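Local coordinates for putative uncharacterized protein (Campylobacter jejuni subsp. jejuni, PDB 4NPX) that is of unknown function, a small all-helical member of the DUF2018 family that assembles as a pair of identical subunits, at residues I45-N50 with A108-H113; K85-I88 with D93-E96. One frame throughout, in Å; residues are numbered along the deposited sequence.

Contact 1: I45-N50 with A108-H113; sequences IEIIQN and AKILGH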
loop_
_atom_site.group_PDB
_atom_site.type_symbol
_atom_site.label_atom_id
_atom_site.label_comp_id
_atom_site.label_asym_id
_atom_site.label_seq_id
_atom_site.Cartn_x
_atom_site.Cartn_y
_atom_site.Cartn_z
ATOM N N ILE A 45 3.508 5.536 11.220
ATOM C CA ILE A 45 2.298 6.400 11.250
ATOM C C ILE A 45 2.669 7.871 11.503
ATOM O O ILE A 45 2.112 8.793 10.854
ATOM C CB ILE A 45 1.333 5.942 12.310
ATOM C CG1 ILE A 45 0.900 4.490 12.081
ATOM C CG2 ILE A 45 0.129 6.902 12.328
ATOM C CD1 ILE A 45 0.241 4.302 10.756
ATOM N N GLU A 46 3.567 8.085 12.465
ATOM C CA GLU A 46 4.072 9.412 12.769
ATOM C C GLU A 46 4.734 10.056 11.541
ATOM O O GLU A 46 4.564 11.236 11.255
ATOM C CB GLU A 46 5.042 9.328 13.917
ATOM C CG GLU A 46 4.329 9.127 15.214
ATOM C CD GLU A 46 5.214 9.526 16.357
ATOM O OE1 GLU A 46 6.446 9.547 16.132
ATOM O OE2 GLU A 46 4.672 9.843 17.448
ATOM N N ILE A 47 5.477 9.271 10.788
ATOM C CA ILE A 47 6.116 9.707 9.551
ATOM C C ILE A 47 5.115 10.151 8.495
ATOM O O ILE A 47 5.303 11.196 7.916
ATOM C CB ILE A 47 7.091 8.636 9.010
ATOM C CG1 ILE A 47 8.358 8.644 9.916
ATOM C CG2 ILE A 47 7.517 9.036 7.621
ATOM C CD1 ILE A 47 9.246 7.418 9.744
ATOM N N ILE A 48 4.038 9.344 8.290
ATOM C CA ILE A 48 2.919 9.671 7.394
ATOM C C ILE A 48 2.227 10.949 7.834
ATOM O O ILE A 48 2.078 11.921 7.040
ATOM C CB ILE A 48 1.892 8.468 7.435
ATOM C CG1 ILE A 48 2.102 7.595 6.259
ATOM C CG2 ILE A 48 0.486 8.928 7.401
ATOM C CD1 ILE A 48 3.491 7.273 6.014
ATOM N N GLN A 49 1.856 10.988 9.104
ATOM C CA GLN A 49 1.194 12.154 9.604
ATOM C C GLN A 49 1.993 13.455 9.389
ATOM O O GLN A 49 1.392 14.524 9.287
ATOM C CB GLN A 49 0.830 12.012 11.116
ATOM C CG GLN A 49 -0.286 10.994 11.467
ATOM C CD GLN A 49 -0.324 10.643 12.971
ATOM O OE1 GLN A 49 0.736 10.632 13.691
ATOM N NE2 GLN A 49 -1.525 10.335 13.466
ATOM N N ASN A 50 3.331 13.384 9.427
ATOM C CA ASN A 50 4.179 14.565 9.327
ATOM C C ASN A 50 4.874 14.770 8.014
ATOM O O ASN A 50 5.709 15.686 7.843
ATOM C CB ASN A 50 5.166 14.551 10.501
ATOM C CG ASN A 50 4.435 14.749 11.816
ATOM O OD1 ASN A 50 4.020 15.896 12.137
ATOM N ND2 ASN A 50 4.202 13.641 12.563
ATOM N N ALA A 108 11.521 5.184 5.769
ATOM C CA ALA A 108 12.865 5.604 5.326
ATOM C C ALA A 108 12.764 6.289 3.981
ATOM O O ALA A 108 13.356 7.326 3.760
ATOM C CB ALA A 108 13.804 4.432 5.259
ATOM N N LYS A 109 11.917 5.797 3.098
ATOM C CA LYS A 109 11.709 6.470 1.812
ATOM C C LYS A 109 11.069 7.841 1.962
ATOM O O LYS A 109 11.418 8.778 1.265
ATOM C CB LYS A 109 10.819 5.622 0.901
ATOM C CG LYS A 109 11.620 4.646 0.100
ATOM C CD LYS A 109 10.762 3.586 -0.506
ATOM C CE LYS A 109 11.628 2.817 -1.463
ATOM N NZ LYS A 109 10.892 1.604 -1.901
ATOM N N ILE A 110 10.118 7.947 2.877
ATOM C CA ILE A 110 9.406 9.199 3.080
ATOM C C ILE A 110 10.348 10.204 3.765
ATOM O O ILE A 110 10.536 11.331 3.290
ATOM C CB ILE A 110 8.095 8.959 3.884
ATOM C CG1 ILE A 110 7.049 8.156 3.045
ATOM C CG2 ILE A 110 7.426 10.267 4.365
ATOM C CD1 ILE A 110 5.875 7.728 3.955
ATOM N N LEU A 111 10.893 9.830 4.893
ATOM C CA LEU A 111 11.844 10.749 5.565
ATOM C C LEU A 111 13.030 11.181 4.682
ATOM O O LEU A 111 13.576 12.253 4.889
ATOM C CB LEU A 111 12.368 10.104 6.819
ATOM C CG LEU A 111 11.436 10.040 7.988
ATOM C CD1 LEU A 111 12.128 9.260 9.103
ATOM C CD2 LEU A 111 11.069 11.427 8.466
ATOM N N GLY A 112 13.429 10.345 3.708
ATOM C CA GLY A 112 14.524 10.675 2.778
ATOM C C GLY A 112 14.065 11.347 1.481
ATOM O O GLY A 112 14.901 11.725 0.656
ATOM N N HIS A 113 12.747 11.516 1.334
ATOM C CA HIS A 113 12.062 12.095 0.152
ATOM C C HIS A 113 12.095 11.233 -1.146
ATOM O O HIS A 113 11.601 11.664 -2.206
ATOM C CB HIS A 113 12.550 13.516 -0.058
ATOM C CG HIS A 113 12.246 14.394 1.101
ATOM N ND1 HIS A 113 11.276 15.367 1.058
ATOM C CD2 HIS A 113 12.703 14.370 2.375
ATOM C CE1 HIS A 113 11.193 15.952 2.241
ATOM N NE2 HIS A 113 12.053 15.367 3.057
#
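Ile47 and Leu111 bring the last turns of helices 40-49 and 92-111 together, their CA atoms 7.1 Å apart, the nearest backbone approach of the two segments. This is helix-helix packing in an all-alpha fold, carried by branched aliphatic side chains. Ile47 touches both Ile110 and Leu111, its CB directed at the opposing helix, and its two branches divide the work. With CG1 anti to the carbonyl carbon (chi1 -74°), the methyl CG2 takes the position anti to the backbone N and meets the like-named methyl of Ile110, CG2 to CG2 at 3.5 Å. The longer branch reaches Leu111 instead: Ile47 CD1 lies 3.5 Å from Leu111 CD1, and Ile47 CG1 lies 3.9 Å from Leu111 CG. The Ile47 and Leu111 side chains cross at about a right angle, whereas Ile47 passes Ile110 at a slant. Both methyl pairs are tighter than usual van der Waals contact, so the packing is close. Leu111 is exposed, whereas Ile110 and Ile48 are buried: Ile110 rests on Leu56 and Val59 of helix 53-76 and Ile48 on Phe60. Ile48 also packs on Ile48 of the second subunit, which places this junction beside the dimer interface. Each helix finishes close to the contact. At His113, positive phi (69°) and two bonds back into the last turn, including His113 N to Ile110 O, form a Schellman motif. In the other segment, Asn50 is the first residue to leave helical angles, and its amide folds back on the preceding turn: Asn50 ND2 donates to Glu46 O over 2.8 Å, while Asn50 N reaches the same oxygen from the opposite face of the carbonyl plane.

Contact 2: K85-I88 with D93-E96; sequences KNFI and DFIE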
loop_
_atom_site.group_PDB
_atom_site.type_symbol
_atom_site.label_atom_id
_atom_site.label_comp_id
_atom_site.label_asym_id
_atom_site.label_seq_id
_atom_site.Cartn_x
_atom_site.Cartn_y
_atom_site.Cartn_z
ATOM N N LYS A 85 -6.665 -13.193 0.668
ATOM C CA LYS A 85 -7.160 -13.118 2.079
ATOM C C LYS A 85 -6.949 -14.433 2.853
ATOM O O LYS A 85 -6.533 -14.433 4.032
ATOM C CB LYS A 85 -8.604 -12.734 2.148
ATOM C CG LYS A 85 -8.839 -11.287 1.692
ATOM C CD LYS A 85 -8.246 -10.303 2.717
ATOM C CE LYS A 85 -8.653 -8.833 2.551
ATOM N NZ LYS A 85 -7.802 -7.954 3.425
ATOM N N ASN A 86 -7.143 -15.553 2.193
ATOM C CA ASN A 86 -6.885 -16.772 2.884
ATOM C C ASN A 86 -5.417 -16.979 3.169
ATOM O O ASN A 86 -5.088 -17.522 4.249
ATOM C CB ASN A 86 -7.583 -17.903 2.211
ATOM C CG ASN A 86 -9.129 -17.841 2.455
ATOM O OD1 ASN A 86 -9.625 -17.293 3.472
ATOM N ND2 ASN A 86 -9.875 -18.360 1.518
ATOM N N PHE A 87 -4.545 -16.508 2.255
ATOM C CA PHE A 87 -3.113 -16.614 2.513
ATOM C C PHE A 87 -2.852 -15.877 3.829
ATOM O O PHE A 87 -2.137 -16.344 4.752
ATOM C CB PHE A 87 -2.202 -16.052 1.394
ATOM C CG PHE A 87 -0.709 -16.112 1.734
ATOM C CD1 PHE A 87 -0.080 -15.106 2.499
ATOM C CD2 PHE A 87 0.053 -17.211 1.326
ATOM C CE1 PHE A 87 1.243 -15.210 2.895
ATOM C CE2 PHE A 87 1.399 -17.281 1.660
ATOM C CZ PHE A 87 1.993 -16.295 2.429
ATOM N N ILE A 88 -3.415 -14.702 3.921
ATOM C CA ILE A 88 -3.222 -13.864 5.132
ATOM C C ILE A 88 -3.667 -14.562 6.402
ATOM O O ILE A 88 -2.937 -14.569 7.401
ATOM C CB ILE A 88 -3.986 -12.532 4.949
ATOM C CG1 ILE A 88 -3.380 -11.677 3.785
ATOM C CG2 ILE A 88 -3.994 -11.714 6.234
ATOM C CD1 ILE A 88 -4.327 -10.518 3.459
ATOM N N ASP A 93 2.155 -15.189 11.338
ATOM C CA ASP A 93 3.530 -14.823 11.696
ATOM C C ASP A 93 4.306 -14.251 10.531
ATOM O O ASP A 93 5.040 -13.279 10.691
ATOM C CB ASP A 93 4.317 -16.049 12.197
ATOM C CG ASP A 93 3.754 -16.629 13.469
ATOM O OD1 ASP A 93 2.675 -16.208 13.946
ATOM O OD2 ASP A 93 4.424 -17.520 14.018
ATOM N N PHE A 94 4.152 -14.839 9.355
ATOM C CA PHE A 94 4.817 -14.306 8.158
ATOM C C PHE A 94 4.376 -12.879 7.857
ATOM O O PHE A 94 5.175 -11.973 7.537
ATOM C CB PHE A 94 4.473 -15.200 6.925
ATOM C CG PHE A 94 5.170 -14.766 5.685
ATOM C CD1 PHE A 94 6.427 -15.223 5.427
ATOM C CD2 PHE A 94 4.607 -13.839 4.804
ATOM C CE1 PHE A 94 7.120 -14.797 4.326
ATOM C CE2 PHE A 94 5.300 -13.412 3.707
ATOM C CZ PHE A 94 6.573 -13.867 3.485
ATOM N N ILE A 95 3.081 -12.688 7.854
ATOM C CA ILE A 95 2.520 -11.373 7.617
ATOM C C ILE A 95 3.058 -10.296 8.622
ATOM O O ILE A 95 3.443 -9.179 8.227
ATOM C CB ILE A 95 0.987 -11.442 7.624
ATOM C CG1 ILE A 95 0.412 -12.394 6.529
ATOM C CG2 ILE A 95 0.396 -10.019 7.549
ATOM C CD1 ILE A 95 0.573 -11.835 5.132
ATOM N N GLU A 96 3.073 -10.613 9.917
ATOM C CA GLU A 96 3.489 -9.659 10.975
ATOM C C GLU A 96 4.909 -9.235 10.812
ATOM O O GLU A 96 5.257 -8.036 10.904
ATOM C CB GLU A 96 3.261 -10.302 12.314
ATOM C CG GLU A 96 3.654 -9.424 13.469
ATOM C CD GLU A 96 3.378 -10.079 14.804
ATOM O OE1 GLU A 96 2.690 -11.142 14.830
ATOM O OE2 GLU A 96 3.879 -9.506 15.802
#
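Phe87 and Ile95 meet at a ring edge: Phe87 CE1 lies 4.1 Å from Ile95 CD1, with that methyl close to the ring plane. Phe87 CE1 is also 4.1 Å from Phe94 CD2, which again approaches at the edge of the Phe87 ring. Ile95 CD1 has a second neighbour in Ile88 CG1 at 4.2 Å, and the two isoleucine side chains cross nearly perpendicularly. Ile95 CG1, one carbon back along the same branch, lies 4.1 Å from Ile88 O on the backbone of the opposing helix. With CG anti to the backbone N (chi1 177° and -177°), Phe87 and Phe94 send their rings out to where CE1 and CD2 meet. Helices 81-90 and 92-111 follow one another with Asn91 alone between them, and the chain turns sharply there; the CA atoms of Ile88 and Ile95 come within 6.7 Å. At this turn, Asn91 ND2 bonds to Phe87 O. The second subunit packs on the same residues: its Ala69 touches Ile88, its Ile68 touches Ile95, and its Glu72 lies against both phenylalanines. The side-chain-to-side-chain contacts are all between carbons, consistent with a partly buried join held by dispersion and the hydrophobic effect rather than directional bonds.

Overall arrangement
Helix 92-111 is common to both contacts, with contact 2 near its start and contact 1 at its end. Their centres are 25 Å apart, on opposite sides of the chain's centre, and their nearest atoms are about 13 Å apart, so they do not touch. Contact 1 joins the first and last helices across 57 intervening residues; that interval contains all of contact 2, which joins helices adjacent in sequence. The last helix is therefore tied at one end to its immediate predecessor and at the other to helix 40-49. Both contacts also touch the second subunit, so both ends of the last helix lie where packing within the chain adjoins packing between subunits.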